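Local coordinates for protein aminopeptidase C (Lactobacillus rhamnosus, PDB 4K7C) that probably removes amino acids from the N-terminal end of peptides, as a papain-like cysteine aminopeptidase of the C1 family, at residues Asn36-Asn41 and Asp340-Thr345; Ala75-Arg80 and Ala365-Gly370; Leu332-Tyr337 and Asp405-Gln410; Glu353-Gly358 and Asp440-Leu445. One frame throughout, in Å; residues are numbered along the deposited sequence.

Interaction 1 (Asn36-Asn41 and Asp340-Thr345); sequences NATAEN and DDLFNT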
loop_
_atom_site.group_PDB
_atom_site.type_symbol
_atom_site.label_atom_id
_atom_site.label_comp_id
_atom_site.label_asym_id
_atom_site.label_seq_id
_atom_site.Cartn_x
_atom_site.Cartn_y
_atom_site.Cartn_z
ATOM N N ASN A 36 5.719 17.862 18.604
ATOM C CA ASN A 36 6.808 17.921 17.655
ATOM C C ASN A 36 6.477 18.695 16.399
ATOM O O ASN A 36 7.202 19.564 16.020
ATOM C CB ASN A 36 7.319 16.497 17.246
ATOM C CG ASN A 36 8.098 15.767 18.389
ATOM O OD1 ASN A 36 8.502 16.347 19.390
ATOM N ND2 ASN A 36 8.266 14.465 18.223
ATOM N N ALA A 37 5.358 18.379 15.759
ATOM C CA ALA A 37 5.008 19.010 14.534
ATOM C C ALA A 37 4.574 20.423 14.724
ATOM O O ALA A 37 4.639 21.221 13.790
ATOM C CB ALA A 37 3.919 18.191 13.830
ATOM N N THR A 38 4.160 20.789 15.944
ATOM C CA THR A 38 3.833 22.214 16.204
ATOM C C THR A 38 5.088 23.061 16.470
ATOM O O THR A 38 5.290 24.125 15.970
ATOM C CB THR A 38 2.774 22.345 17.355
ATOM O OG1 THR A 38 1.595 21.631 16.958
ATOM C CG2 THR A 38 2.498 23.836 17.560
ATOM N N ALA A 39 6.019 22.498 17.208
ATOM C CA ALA A 39 7.209 23.164 17.667
ATOM C C ALA A 39 8.443 23.131 16.787
ATOM O O ALA A 39 9.395 23.833 17.102
ATOM C CB ALA A 39 7.603 22.549 19.001
ATOM N N GLU A 40 8.433 22.343 15.705
ATOM C CA GLU A 40 9.661 22.086 14.930
ATOM C C GLU A 40 9.999 23.385 14.124
ATOM O O GLU A 40 9.121 24.105 13.635
ATOM C CB GLU A 40 9.510 20.854 14.070
ATOM C CG GLU A 40 10.836 20.482 13.433
ATOM C CD GLU A 40 10.948 19.032 13.001
ATOM O OE1 GLU A 40 10.009 18.262 13.327
ATOM O OE2 GLU A 40 12.044 18.697 12.395
ATOM N N ASN A 41 11.281 23.690 14.147
ATOM C CA ASN A 41 11.866 24.968 13.756
ATOM C C ASN A 41 12.715 24.831 12.501
ATOM O O ASN A 41 13.836 24.252 12.498
ATOM C CB ASN A 41 12.717 25.375 14.927
ATOM C CG ASN A 41 13.436 26.670 14.729
ATOM O OD1 ASN A 41 13.209 27.468 13.812
ATOM N ND2 ASN A 41 14.373 26.856 15.557
ATOM N N ASP A 340 9.725 25.584 24.690
ATOM C CA ASP A 340 9.595 26.586 25.776
ATOM C C ASP A 340 8.760 27.750 25.247
ATOM O O ASP A 340 7.846 28.214 25.912
ATOM C CB ASP A 340 10.952 27.088 26.298
ATOM C CG ASP A 340 11.965 25.969 26.677
ATOM O OD1 ASP A 340 12.127 24.946 25.913
ATOM O OD2 ASP A 340 12.643 26.158 27.740
ATOM N N ASP A 341 9.054 28.163 24.021
ATOM C CA ASP A 341 8.310 29.237 23.398
ATOM C C ASP A 341 6.849 28.853 23.204
ATOM O O ASP A 341 5.900 29.615 23.558
ATOM C CB ASP A 341 8.800 29.476 21.981
ATOM C CG ASP A 341 10.104 30.265 21.900
ATOM O OD1 ASP A 341 10.547 30.846 22.935
ATOM O OD2 ASP A 341 10.648 30.332 20.754
ATOM N N LEU A 342 6.610 27.630 22.716
ATOM C CA LEU A 342 5.243 27.157 22.438
ATOM C C LEU A 342 4.351 27.132 23.673
ATOM O O LEU A 342 3.230 27.656 23.635
ATOM C CB LEU A 342 5.280 25.723 21.911
ATOM C CG LEU A 342 3.976 24.992 21.613
ATOM C CD1 LEU A 342 2.995 25.777 20.765
ATOM C CD2 LEU A 342 4.325 23.659 20.900
ATOM N N PHE A 343 4.900 26.629 24.770
ATOM C CA PHE A 343 4.148 26.487 25.994
ATOM C C PHE A 343 4.316 27.653 27.013
ATOM O O PHE A 343 3.730 27.555 28.109
ATOM C CB PHE A 343 4.481 25.191 26.704
ATOM C CG PHE A 343 4.053 23.974 25.983
ATOM C CD1 PHE A 343 2.728 23.548 26.058
ATOM C CD2 PHE A 343 4.869 23.392 25.078
ATOM C CE1 PHE A 343 2.288 22.452 25.406
ATOM C CE2 PHE A 343 4.420 22.268 24.365
ATOM C CZ PHE A 343 3.146 21.781 24.558
ATOM N N ASN A 344 5.064 28.651 26.644
ATOM C CA ASN A 344 5.448 29.760 27.513
ATOM C C ASN A 344 5.930 29.238 28.837
ATOM O O ASN A 344 5.481 29.701 29.906
ATOM C CB ASN A 344 4.286 30.792 27.680
ATOM C CG ASN A 344 4.768 32.051 28.319
ATOM O OD1 ASN A 344 5.953 32.411 28.150
ATOM N ND2 ASN A 344 3.901 32.710 29.099
ATOM N N THR A 345 6.851 28.257 28.820
ATOM C CA THR A 345 7.261 27.571 30.044
ATOM C C THR A 345 8.749 27.296 29.856
ATOM O O THR A 345 9.192 26.901 28.765
ATOM C CB THR A 345 6.517 26.237 30.216
ATOM O OG1 THR A 345 5.137 26.491 30.395
ATOM C CG2 THR A 345 6.998 25.425 31.415
#
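Leu342 reaches across to Thr38 and Ala39 at the end of helix 23-39. Asp340, whose OD2 bonds to the backbone N of Phe347, opens the second segment on helix 339-343. Leu342 carries the contact. Its CG stands anti to the backbone N (chi1 177°), which sends both methyls toward helix 23-39. Leu342 CD1 lies 3.8 Å from Thr38 CG2. Leu342 CD2 touches both Thr38 CG2, at 3.8 Å, and Ala39 CB, at 3.9 Å. The Thr38 and Leu342 side chains cross at about a right angle. Thr38 presents its methyl here, while its OG1 bonds back to Gly34 O. Leu342 CG also sits 3.8 Å above one face of the Phe343 ring, toward the rim. Asn344 then takes positive phi. Thr345 N bonds to Asp340 O at 3.1 Å, and Asn344 N bonds weakly to Asp341 O. These two bonds and the positive phi make a Schellman motif that ends the helix. Thr345 OG1 also meets Phe343 O, from above the carbonyl plane. Ala29 of a second subunit packs on Thr38, and Arg213 of a third subunit bonds to Phe343 O. Within the chain, helix 339-343 packs against the later turns of helix 23-39, where Leu26 and Val30 also touch Leu342.

Interaction 2 (Ala75-Arg80 and Ala365-Gly370); sequences ALNTMR and AMVLTG
A buried helix-on-strand contact, about 11 Å between its centre and that of the chain, brings Val367 of strand 364-374 onto Asn77 and Thr78 of helix 70-87. In papain-like peptidases the long central helix starts at the catalytic cysteine and lies against the strands of the beta domain. The arrangement here is consistent with that. The closest CA atoms, those of Thr78 and Val367, are 7.4 Å apart. Val367 CG2 touches both helix residues: it lies 4.0 Å from Asn77 CB. The same CG2 of Val367 is 4.0 Å from Thr78 CG2. The other branch, Val367 CG1, is 4.1 Å from Thr78 CG2. Thr78 OG1 sits between the backbone N and the carbonyl carbon (chi1 63°), and from there it bonds to Ala75 O at 2.7 Å, in the carbonyl plane on a lone pair. Replacing Thr78 by an alanine is likely to open a gap beside both Val367 methyls and to cost Ala75 O one of its bonds, the other coming from Met79 N. Arg80 NE donates to Asn77 OD1 at 2.7 Å, with an N-H...O angle of 158°, and this oxygen lies near the guanidinium plane. Arg80 NH2 also forms a salt bridge to Glu384 of strand 377-384. No hydrogen bond crosses between the two segments. Thr78 OG1 and Asn77 OD1 bond within the helix, and carbon meets carbon at the interface.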
loop_
_atom_site.group_PDB
_atom_site.type_symbol
_atom_site.label_atom_id
_atom_site.label_comp_id
_atom_site.label_asym_id
_atom_site.label_seq_id
_atom_site.Cartn_x
_atom_site.Cartn_y
_atom_site.Cartn_z
ATOM N N ALA A 75 30.393 0.051 16.918
ATOM C CA ALA A 75 31.795 -0.438 17.045
ATOM C C ALA A 75 32.201 -1.089 15.744
ATOM O O ALA A 75 33.301 -0.820 15.216
ATOM C CB ALA A 75 31.952 -1.389 18.178
ATOM N N LEU A 76 31.373 -2.027 15.238
ATOM C CA LEU A 76 31.722 -2.703 14.011
ATOM C C LEU A 76 31.827 -1.726 12.812
ATOM O O LEU A 76 32.561 -1.954 11.862
ATOM C CB LEU A 76 30.730 -3.846 13.711
ATOM C CG LEU A 76 30.769 -5.011 14.739
ATOM C CD1 LEU A 76 29.609 -6.013 14.558
ATOM C CD2 LEU A 76 32.086 -5.751 14.707
ATOM N N ASN A 77 31.103 -0.609 12.885
ATOM C CA ASN A 77 31.227 0.412 11.882
ATOM C C ASN A 77 32.645 0.980 11.859
ATOM O O ASN A 77 33.252 1.110 10.803
ATOM C CB ASN A 77 30.226 1.576 12.092
ATOM C CG ASN A 77 28.818 1.248 11.591
ATOM O OD1 ASN A 77 28.621 0.376 10.740
ATOM N ND2 ASN A 77 27.802 2.013 12.114
ATOM N N THR A 78 33.175 1.276 13.011
ATOM C CA THR A 78 34.547 1.846 13.130
ATOM C C THR A 78 35.552 0.865 12.495
ATOM O O THR A 78 36.374 1.278 11.691
ATOM C CB THR A 78 35.003 2.257 14.535
ATOM O OG1 THR A 78 35.076 1.177 15.460
ATOM C CG2 THR A 78 34.023 3.383 15.095
HETATM N N MSE A 79 35.356 -0.407 12.754
HETATM C CA MSE A 79 36.312 -1.468 12.250
HETATM C C MSE A 79 36.154 -1.651 10.769
HETATM O O MSE A 79 37.120 -1.664 10.032
HETATM C CB MSE A 79 35.930 -2.737 13.017
HETATM C CG MSE A 79 36.368 -2.666 14.432
HETATM SE SE MSE A 79 35.829 -4.260 15.406
HETATM C CE MSE A 79 36.243 -3.446 17.084
ATOM N N ARG A 80 34.907 -1.729 10.291
ATOM C CA ARG A 80 34.660 -2.010 8.863
ATOM C C ARG A 80 35.043 -0.840 7.988
ATOM O O ARG A 80 35.367 -1.061 6.817
ATOM C CB ARG A 80 33.203 -2.393 8.587
ATOM C CG ARG A 80 32.240 -1.203 8.466
ATOM C CD ARG A 80 30.833 -1.735 8.672
ATOM N NE ARG A 80 29.804 -0.695 8.599
ATOM C CZ ARG A 80 29.149 -0.349 7.503
ATOM N NH1 ARG A 80 29.313 -1.028 6.369
ATOM N NH2 ARG A 80 28.236 0.621 7.584
ATOM N N ALA A 365 24.253 4.379 20.724
ATOM C CA ALA A 365 25.658 4.508 20.300
ATOM C C ALA A 365 25.591 4.743 18.784
ATOM O O ALA A 365 24.849 4.023 18.056
ATOM C CB ALA A 365 26.442 3.185 20.559
HETATM N N MSE A 366 26.409 5.664 18.329
HETATM C CA MSE A 366 26.573 5.977 16.913
HETATM C C MSE A 366 28.058 6.269 16.709
HETATM O O MSE A 366 28.874 6.056 17.584
HETATM C CB MSE A 366 25.602 7.093 16.433
HETATM C CG MSE A 366 24.138 6.683 16.656
HETATM SE SE MSE A 366 22.893 8.135 16.135
HETATM C CE MSE A 366 23.247 9.379 17.607
ATOM N N VAL A 367 28.399 6.801 15.527
ATOM C CA VAL A 367 29.745 7.074 15.130
ATOM C C VAL A 367 29.823 8.509 14.527
ATOM O O VAL A 367 29.043 8.869 13.646
ATOM C CB VAL A 367 30.255 5.982 14.115
ATOM C CG1 VAL A 367 31.658 6.343 13.592
ATOM C CG2 VAL A 367 30.213 4.613 14.681
ATOM N N LEU A 368 30.761 9.294 15.045
ATOM C CA LEU A 368 31.174 10.551 14.403
ATOM C C LEU A 368 32.067 10.272 13.225
ATOM O O LEU A 368 33.094 9.577 13.373
ATOM C CB LEU A 368 31.927 11.481 15.396
ATOM C CG LEU A 368 31.145 11.621 16.721
ATOM C CD1 LEU A 368 32.029 12.279 17.728
ATOM C CD2 LEU A 368 29.882 12.505 16.592
ATOM N N THR A 369 31.685 10.841 12.096
ATOM C CA THR A 369 32.421 10.695 10.810
ATOM C C THR A 369 32.781 12.001 10.133
ATOM O O THR A 369 33.297 12.011 9.043
ATOM C CB THR A 369 31.707 9.755 9.823
ATOM O OG1 THR A 369 30.552 10.418 9.270
ATOM C CG2 THR A 369 31.307 8.368 10.514
ATOM N N GLY A 370 32.638 13.092 10.865
ATOM C CA GLY A 370 32.870 14.431 10.305
ATOM C C GLY A 370 32.543 15.454 11.372
ATOM O O GLY A 370 31.885 15.147 12.387
#

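Interaction 3 (Leu332-Tyr337 and Asp405-Gln410); sequences LDTNIY and DQFVYQ
A type I beta turn runs from Asp333 to Ile336, and its second residue, Thr334, forms with Gln406 of helix 401-407 the closest CA pair, 8.5 Å apart. The turn is closed by Ile336 N to Asp333 O at 3.0 Å. An Asx turn overlaps it: Asn335 N bonds to Asp333 OD1 at 3.1 Å, nearly straight at 170°, and meets the oxygen from above the carboxylate plane. The second segment passes from helix into strand 408-414 at Val408. Contact between the segments is light and rests on one methyl. Thr334 CG2 lies 4.3 Å from Gln406 CG, in the aliphatic part of that chain. Thr334 CG2 is also 4.4 Å from Phe407 CE2, reaching the ring obliquely. Gln406 is bent at its second torsion (chi2 -48°). Its OE1 bonds to Arg354 NH1 of helix 351-356, not to Thr334. Trp403 of the same helix as Phe407 meets the Phe407 ring, with planes at about 55°. The contact joins the loop after strand 331-332 to the helix that leads into strand 408-414. Gln406 CB sits 3.6 Å above the centre of the Phe407 ring.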
loop_
_atom_site.group_PDB
_atom_site.type_symbol
_atom_site.label_atom_id
_atom_site.label_comp_id
_atom_site.label_asym_id
_atom_site.label_seq_id
_atom_site.Cartn_x
_atom_site.Cartn_y
_atom_site.Cartn_z
ATOM N N LEU A 332 19.801 16.458 15.178
ATOM C CA LEU A 332 19.971 16.446 16.596
ATOM C C LEU A 332 20.439 17.879 16.942
ATOM O O LEU A 332 21.602 18.221 16.737
ATOM C CB LEU A 332 21.044 15.416 16.973
ATOM C CG LEU A 332 20.955 13.988 16.430
ATOM C CD1 LEU A 332 22.036 13.002 16.913
ATOM C CD2 LEU A 332 19.609 13.420 16.745
ATOM N N ASP A 333 19.549 18.731 17.415
ATOM C CA ASP A 333 19.869 20.126 17.585
ATOM C C ASP A 333 18.935 20.601 18.706
ATOM O O ASP A 333 17.706 20.356 18.693
ATOM C CB ASP A 333 19.696 20.964 16.267
ATOM C CG ASP A 333 20.108 22.436 16.401
ATOM O OD1 ASP A 333 20.639 22.861 17.503
ATOM O OD2 ASP A 333 19.839 23.164 15.390
ATOM N N THR A 334 19.547 21.252 19.709
ATOM C CA THR A 334 18.804 21.931 20.762
ATOM C C THR A 334 17.763 22.926 20.182
ATOM O O THR A 334 16.805 23.210 20.849
ATOM C CB THR A 334 19.738 22.681 21.699
ATOM O OG1 THR A 334 20.559 23.535 20.929
ATOM C CG2 THR A 334 20.573 21.744 22.496
ATOM N N ASN A 335 17.960 23.409 18.953
ATOM C CA ASN A 335 17.024 24.341 18.306
ATOM C C ASN A 335 15.957 23.680 17.406
ATOM O O ASN A 335 15.093 24.435 16.871
ATOM C CB ASN A 335 17.763 25.472 17.493
ATOM C CG ASN A 335 18.643 26.343 18.374
ATOM O OD1 ASN A 335 19.811 26.772 17.963
ATOM N ND2 ASN A 335 18.159 26.640 19.538
ATOM N N ILE A 336 15.971 22.361 17.264
ATOM C CA ILE A 336 15.047 21.700 16.322
ATOM C C ILE A 336 13.603 21.889 16.713
ATOM O O ILE A 336 12.729 21.977 15.823
ATOM C CB ILE A 336 15.448 20.250 15.970
ATOM C CG1 ILE A 336 14.633 19.732 14.816
ATOM C CG2 ILE A 336 15.216 19.305 17.176
ATOM C CD1 ILE A 336 14.809 20.478 13.528
ATOM N N TYR A 337 13.345 22.005 18.017
ATOM C CA TYR A 337 12.023 22.345 18.542
ATOM C C TYR A 337 12.143 23.555 19.399
ATOM O O TYR A 337 13.170 23.751 20.021
ATOM C CB TYR A 337 11.430 21.232 19.389
ATOM C CG TYR A 337 11.351 19.888 18.672
ATOM C CD1 TYR A 337 10.524 19.685 17.581
ATOM C CD2 TYR A 337 12.102 18.799 19.115
ATOM C CE1 TYR A 337 10.460 18.443 16.965
ATOM C CE2 TYR A 337 12.075 17.547 18.514
ATOM C CZ TYR A 337 11.257 17.353 17.412
ATOM O OH TYR A 337 11.196 16.159 16.787
ATOM N N ASP A 405 27.131 19.153 23.313
ATOM C CA ASP A 405 27.425 19.593 24.694
ATOM C C ASP A 405 26.508 19.006 25.715
ATOM O O ASP A 405 26.889 18.637 26.813
ATOM C CB ASP A 405 27.441 21.141 24.816
ATOM C CG ASP A 405 28.613 21.790 24.121
ATOM O OD1 ASP A 405 29.521 21.087 23.627
ATOM O OD2 ASP A 405 28.617 23.040 24.021
ATOM N N GLN A 406 25.226 18.998 25.393
ATOM C CA GLN A 406 24.254 18.588 26.337
ATOM C C GLN A 406 24.052 17.090 26.395
ATOM O O GLN A 406 23.857 16.531 27.467
ATOM C CB GLN A 406 22.870 19.214 26.006
ATOM C CG GLN A 406 22.641 20.717 26.120
ATOM C CD GLN A 406 23.143 21.280 27.421
ATOM O OE1 GLN A 406 22.896 20.774 28.522
ATOM N NE2 GLN A 406 23.872 22.316 27.290
ATOM N N PHE A 407 24.051 16.409 25.233
ATOM C CA PHE A 407 23.480 15.097 25.149
ATOM C C PHE A 407 24.443 13.965 24.755
ATOM O O PHE A 407 24.051 12.795 24.770
ATOM C CB PHE A 407 22.211 15.047 24.236
ATOM C CG PHE A 407 21.134 15.960 24.721
ATOM C CD1 PHE A 407 20.631 15.826 26.016
ATOM C CD2 PHE A 407 20.750 17.053 23.999
ATOM C CE1 PHE A 407 19.644 16.708 26.492
ATOM C CE2 PHE A 407 19.781 17.940 24.479
ATOM C CZ PHE A 407 19.235 17.756 25.735
ATOM N N VAL A 408 25.666 14.324 24.440
ATOM C CA VAL A 408 26.710 13.295 24.281
ATOM C C VAL A 408 27.425 13.059 25.620
ATOM O O VAL A 408 27.915 14.045 26.251
ATOM C CB VAL A 408 27.723 13.702 23.256
ATOM C CG1 VAL A 408 28.968 12.705 23.169
ATOM C CG2 VAL A 408 27.077 13.846 21.897
ATOM N N TYR A 409 27.491 11.788 26.018
ATOM C CA TYR A 409 28.083 11.384 27.267
ATOM C C TYR A 409 29.370 10.566 27.147
ATOM O O TYR A 409 30.094 10.528 28.134
ATOM C CB TYR A 409 27.138 10.606 28.111
ATOM C CG TYR A 409 25.833 11.366 28.446
ATOM C CD1 TYR A 409 25.814 12.273 29.448
ATOM C CD2 TYR A 409 24.638 11.105 27.761
ATOM C CE1 TYR A 409 24.690 13.015 29.776
ATOM C CE2 TYR A 409 23.472 11.805 28.136
ATOM C CZ TYR A 409 23.504 12.751 29.150
ATOM O OH TYR A 409 22.366 13.447 29.503
ATOM N N GLN A 410 29.649 9.995 25.976
ATOM C CA GLN A 410 30.802 9.120 25.825
ATOM C C GLN A 410 31.388 9.173 24.434
ATOM O O GLN A 410 30.646 9.268 23.456
ATOM C CB GLN A 410 30.362 7.695 26.033
ATOM C CG GLN A 410 29.807 7.339 27.370
ATOM C CD GLN A 410 29.559 5.864 27.403
ATOM O OE1 GLN A 410 29.129 5.270 28.425
ATOM N NE2 GLN A 410 29.793 5.255 26.254
#

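Interaction 4 (Glu353-Gly358 and Asp440-Leu445); sequences ERLDYG and DPMGAL
Helix 351-356 meets a short 3-10 turn, and the CA atoms of Leu355 and Pro441 are the closest pair, 6.6 Å apart. A Schellman motif ends the helix and an Asx turn begins the other segment. Gly358 is the C-prime residue of the first, at positive phi (79°). The Gly358 N bond to Leu355 O is weak. The Asx turn at Asp440 is followed by the 3-10 residues 441-443. Gly443 N bonds to Asp440 O at 2.9 Å.

Leu355 supplies a single methyl to both partners. Leu355 CD2 meets Met442 CE at 3.6 Å and Pro441 CB at 4.0 Å. The leucine crosses the proline obliquely and the methionine at about a right angle. Leu355 CG is anti to the carbonyl carbon (chi1 -67°), which carries the branch out from the helix to the 3-10 turn. Met442 is selenomethionine in this crystal. Its chain is bent at chi2 and chi3, and the bends place CE against Leu355 CD2. Pro441 CG also comes to 4.1 Å from the backbone Leu355 O.

The contact joins the helix before strand 364-374 to the C-terminal tail. In the related bleomycin hydrolases that tail reaches into the active-site cleft, and this segment is probably its approach here too. On the helix, Glu353, Asp356 and Tyr357 pack on a third subunit. Asp440 OD2 makes a salt bridge to Lys271. The other oxygen, Asp440 OD1, takes Met442 N at 2.9 Å and an N-H...O angle of 164°, on the anti side of the carboxylate.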
loop_
_atom_site.group_PDB
_atom_site.type_symbol
_atom_site.label_atom_id
_atom_site.label_comp_id
_atom_site.label_asym_id
_atom_site.label_seq_id
_atom_site.Cartn_x
_atom_site.Cartn_y
_atom_site.Cartn_z
ATOM N N GLU A 353 22.003 18.187 36.239
ATOM C CA GLU A 353 20.625 17.965 36.767
ATOM C C GLU A 353 19.920 16.860 35.965
ATOM O O GLU A 353 19.219 16.040 36.564
ATOM C CB GLU A 353 19.815 19.225 36.673
ATOM C CG GLU A 353 20.266 20.280 37.659
ATOM C CD GLU A 353 19.673 21.637 37.401
ATOM O OE1 GLU A 353 19.159 21.945 36.295
ATOM O OE2 GLU A 353 19.751 22.473 38.319
ATOM N N ARG A 354 20.047 16.837 34.615
ATOM C CA ARG A 354 19.372 15.765 33.879
ATOM C C ARG A 354 19.850 14.363 34.245
ATOM O O ARG A 354 19.076 13.464 34.387
ATOM C CB ARG A 354 19.513 15.947 32.387
ATOM C CG ARG A 354 18.873 17.177 31.822
ATOM C CD ARG A 354 18.763 17.046 30.301
ATOM N NE ARG A 354 18.580 18.309 29.621
ATOM C CZ ARG A 354 19.547 19.156 29.303
ATOM N NH1 ARG A 354 20.871 18.847 29.414
ATOM N NH2 ARG A 354 19.180 20.249 28.682
ATOM N N LEU A 355 21.151 14.211 34.539
ATOM C CA LEU A 355 21.658 12.919 35.024
ATOM C C LEU A 355 21.128 12.594 36.367
ATOM O O LEU A 355 20.696 11.475 36.586
ATOM C CB LEU A 355 23.242 12.910 35.066
ATOM C CG LEU A 355 23.884 12.978 33.630
ATOM C CD1 LEU A 355 25.359 13.287 33.572
ATOM C CD2 LEU A 355 23.668 11.645 32.922
ATOM N N ASP A 356 21.335 13.525 37.322
ATOM C CA ASP A 356 20.999 13.314 38.700
ATOM C C ASP A 356 19.513 13.047 38.851
ATOM O O ASP A 356 19.093 12.350 39.785
ATOM C CB ASP A 356 21.419 14.504 39.600
ATOM C CG ASP A 356 22.912 14.554 39.897
ATOM O OD1 ASP A 356 23.622 13.560 39.708
ATOM O OD2 ASP A 356 23.342 15.623 40.245
ATOM N N TYR A 357 18.678 13.695 38.016
ATOM C CA TYR A 357 17.231 13.601 38.214
ATOM C C TYR A 357 16.599 12.636 37.236
ATOM O O TYR A 357 15.385 12.558 37.197
ATOM C CB TYR A 357 16.558 14.997 38.127
ATOM C CG TYR A 357 16.700 15.744 39.440
ATOM C CD1 TYR A 357 15.601 15.841 40.353
ATOM C CD2 TYR A 357 17.913 16.276 39.805
ATOM C CE1 TYR A 357 15.767 16.467 41.541
ATOM C CE2 TYR A 357 18.077 16.875 41.033
ATOM C CZ TYR A 357 16.985 16.999 41.882
ATOM O OH TYR A 357 17.082 17.630 43.117
ATOM N N GLY A 358 17.393 11.806 36.522
ATOM C CA GLY A 358 16.752 10.722 35.738
ATOM C C GLY A 358 16.132 11.106 34.401
ATOM O O GLY A 358 15.439 10.305 33.741
ATOM N N ASP A 440 23.765 3.463 38.376
ATOM C CA ASP A 440 24.349 4.741 37.875
ATOM C C ASP A 440 23.992 5.032 36.441
ATOM O O ASP A 440 23.919 4.136 35.598
ATOM C CB ASP A 440 25.894 4.750 38.014
ATOM C CG ASP A 440 26.475 6.159 37.879
ATOM O OD1 ASP A 440 26.770 6.586 36.731
ATOM O OD2 ASP A 440 26.707 6.764 38.950
ATOM N N PRO A 441 23.808 6.350 36.075
ATOM C CA PRO A 441 23.501 6.548 34.694
ATOM C C PRO A 441 24.546 6.165 33.709
ATOM O O PRO A 441 24.189 5.944 32.586
ATOM C CB PRO A 441 23.302 8.050 34.548
ATOM C CG PRO A 441 23.475 8.610 35.864
ATOM C CD PRO A 441 23.524 7.548 36.884
HETATM N N MSE A 442 25.809 6.160 34.068
HETATM C CA MSE A 442 26.855 5.707 33.137
HETATM C C MSE A 442 26.986 4.195 33.041
HETATM O O MSE A 442 27.904 3.690 32.359
HETATM C CB MSE A 442 28.177 6.295 33.682
HETATM C CG MSE A 442 28.303 7.826 33.498
HETATM SE SE MSE A 442 28.160 8.606 31.762
HETATM C CE MSE A 442 26.429 9.495 32.019
ATOM N N GLY A 443 26.196 3.492 33.843
ATOM C CA GLY A 443 25.949 2.043 33.708
ATOM C C GLY A 443 24.908 1.707 32.633
ATOM O O GLY A 443 24.598 0.493 32.392
ATOM N N ALA A 444 24.315 2.774 32.052
ATOM C CA ALA A 444 23.341 2.642 30.959
ATOM C C ALA A 444 24.053 1.872 29.845
ATOM O O ALA A 444 25.272 2.052 29.556
ATOM C CB ALA A 444 22.859 3.986 30.431
ATOM N N LEU A 445 23.271 0.945 29.319
ATOM C CA LEU A 445 23.668 0.135 28.212
ATOM C C LEU A 445 22.846 0.650 27.015
ATOM O O LEU A 445 21.579 0.763 27.048
ATOM C CB LEU A 445 23.327 -1.333 28.481
ATOM C CG LEU A 445 23.902 -2.078 29.680
ATOM C CD1 LEU A 445 23.636 -3.582 29.575
ATOM C CD2 LEU A 445 25.388 -1.836 29.821
#

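Interaction 3 touches each of the other three. Asn41 N of interaction 1 bonds to Ile336 O of interaction 3 at 2.8 Å, and Asn41 ND2 to Asn335 O at 2.8 Å. Tyr409 of interaction 3 joins interaction 4, with its CE1 3.6 Å from Leu355 CD2 and its CD1 3.8 Å from Met442 CE. Interaction 2 meets interaction 3 through Met366 CE and Leu332 CD1, 3.9 Å apart. The centre of interaction 2 is about 33 Å from that of interaction 1. Interactions 1 and 4 do not touch, their nearest atoms being about 9 Å apart, but both reach the third subunit. Helix 70-87 of interaction 2 is probably the papain-like helix that begins at the catalytic cysteine.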